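Local structure of protein-glutaminase (Chryseobacterium proteolyticum, 2ZK9) at residues Gln17-Asn20 against Glu21-Gly24. The protein hydrolyses the side-chain amide of glutamine residues within proteins, turning them into glutamates and releasing ammonia. Sequence-based numbering, arbitrary orientation. Where two conformers were deposited one is given.
Unlike the reference sequence in segment 21-24: Glu21 (reference Gln).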
loop_
_atom_site.group_PDB
_atom_site.type_symbol
_atom_site.label_atom_id
_atom_site.label_comp_id
_atom_site.label_asym_id
_atom_site.label_seq_id
_atom_site.Cartn_x
_atom_site.Cartn_y
_atom_site.Cartn_z
ATOM N N GLN A 17 5.784 -10.755 7.095
ATOM C CA GLN A 17 4.409 -11.242 7.162
ATOM C C GLN A 17 3.584 -10.699 6.008
ATOM O O GLN A 17 2.779 -11.432 5.406
ATOM C CB GLN A 17 3.742 -10.876 8.482
ATOM C CG GLN A 17 4.422 -11.541 9.691
ATOM C CD GLN A 17 3.742 -11.048 10.913
ATOM O OE1 GLN A 17 2.510 -11.125 10.938
ATOM N NE2 GLN A 17 4.494 -10.519 11.872
ATOM N N ILE A 18 3.754 -9.434 5.711
ATOM C CA ILE A 18 3.041 -8.813 4.558
ATOM C C ILE A 18 3.495 -9.437 3.275
ATOM O O ILE A 18 2.659 -9.816 2.437
ATOM C CB ILE A 18 3.285 -7.285 4.613
ATOM C CG1 ILE A 18 2.469 -6.649 5.762
ATOM C CG2 ILE A 18 2.888 -6.683 3.284
ATOM C CD1 ILE A 18 2.885 -5.251 6.086
ATOM N N LYS A 19 4.806 -9.576 3.073
ATOM C CA LYS A 19 5.314 -10.113 1.814
ATOM C C LYS A 19 4.831 -11.532 1.610
ATOM O O LYS A 19 4.544 -11.955 0.492
ATOM C CB LYS A 19 6.838 -9.976 1.733
ATOM C CG LYS A 19 7.292 -10.161 0.259
ATOM C CD LYS A 19 8.739 -9.820 0.010
ATOM C CE LYS A 19 9.202 -9.994 -1.382
ATOM N NZ LYS A 19 10.652 -9.873 -1.525
ATOM N N ASN A 20 4.716 -12.284 2.688
ATOM C CA ASN A 20 4.242 -13.666 2.625
ATOM C C ASN A 20 2.812 -13.786 2.135
ATOM O O ASN A 20 2.406 -14.893 1.734
ATOM C CB ASN A 20 4.391 -14.356 3.987
ATOM C CG ASN A 20 5.804 -14.742 4.294
ATOM O OD1 ASN A 20 6.688 -14.705 3.450
ATOM N ND2 ASN A 20 5.917 -15.151 5.579
ATOM N N GLU A 21 2.018 -12.722 2.157
ATOM C CA GLU A 21 0.661 -12.733 1.667
ATOM C C GLU A 21 0.534 -12.269 0.223
ATOM O O GLU A 21 -0.559 -12.104 -0.276
ATOM C CB GLU A 21 -0.260 -11.880 2.582
ATOM C CG GLU A 21 -0.343 -12.452 3.988
ATOM C CD GLU A 21 -0.822 -13.884 3.998
ATOM O OE1 GLU A 21 -0.241 -14.720 4.804
ATOM O OE2 GLU A 21 -1.745 -14.216 3.235
ATOM N N SER A 22 1.682 -12.070 -0.455
ATOM C CA SER A 22 1.648 -11.594 -1.834
ATOM C C SER A 22 1.050 -12.636 -2.776
ATOM O O SER A 22 1.383 -13.833 -2.727
ATOM C CB SER A 22 3.052 -11.358 -2.329
ATOM O OG SER A 22 3.739 -10.356 -1.561
ATOM N N CYS A 23 0.242 -12.169 -3.715
ATOM C CA CYS A 23 -0.205 -13.039 -4.789
ATOM C C CYS A 23 1.018 -13.526 -5.573
ATOM O O CYS A 23 1.977 -12.791 -5.783
ATOM C CB CYS A 23 -1.152 -12.352 -5.755
ATOM S SG CYS A 23 -2.725 -11.863 -5.034
ATOM N N GLY A 24 1.047 -14.770 -5.976
ATOM C CA GLY A 24 2.225 -15.320 -6.655
ATOM C C GLY A 24 3.037 -16.165 -5.692
ATOM O O GLY A 24 3.996 -16.807 -6.114
HETATM O O HOH W 1 1.637 -13.549 6.715
#
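Ser22 grips the carbonyl oxygen of Lys19 twice, where the chain turns out of helix 8-19. Its backbone N donates to Lys19 O at 3.0 Å, closing a type I beta turn, and its hydroxyl donates to the same acceptor, OG to O being 2.7 Å. The hydroxyl lies nearer the carbonyl plane, tilted 21° from it, while the N approaches from well above. Serine suits this place because its short side chain, with OG beside its own backbone N (chi1 -61°), can reach a carbonyl three residues back. One residue earlier, Glu21 N donates to Ile18 O at 3.0 Å; both backbone bonds span three residues in place of the four of an alpha helix, so the coil tightens as it ends.

The CB and CG of Glu21 pack against the carbonyl oxygens of Ile18 and Gln17, CG lying 3.6 Å from Gln17 O. A water donates to Gln17 O (2.7 Å) and to Glu21 OE1 (2.9 Å). The bend at chi2 (-57°) sets the carboxylate beside the Asn20 carbonyl; glutamate is long enough for OE1 to meet this water while OE2 accepts from Ser29 N. Asn20 and Glu21 are the turn's two central residues, Asn20 CB packing 3.4 Å from Glu21 N; the polar asparagine suits an exposed corner. The arrangement is that of a helix C-terminus unwinding through a type I turn, leading to the disulfide-bonded Cys23.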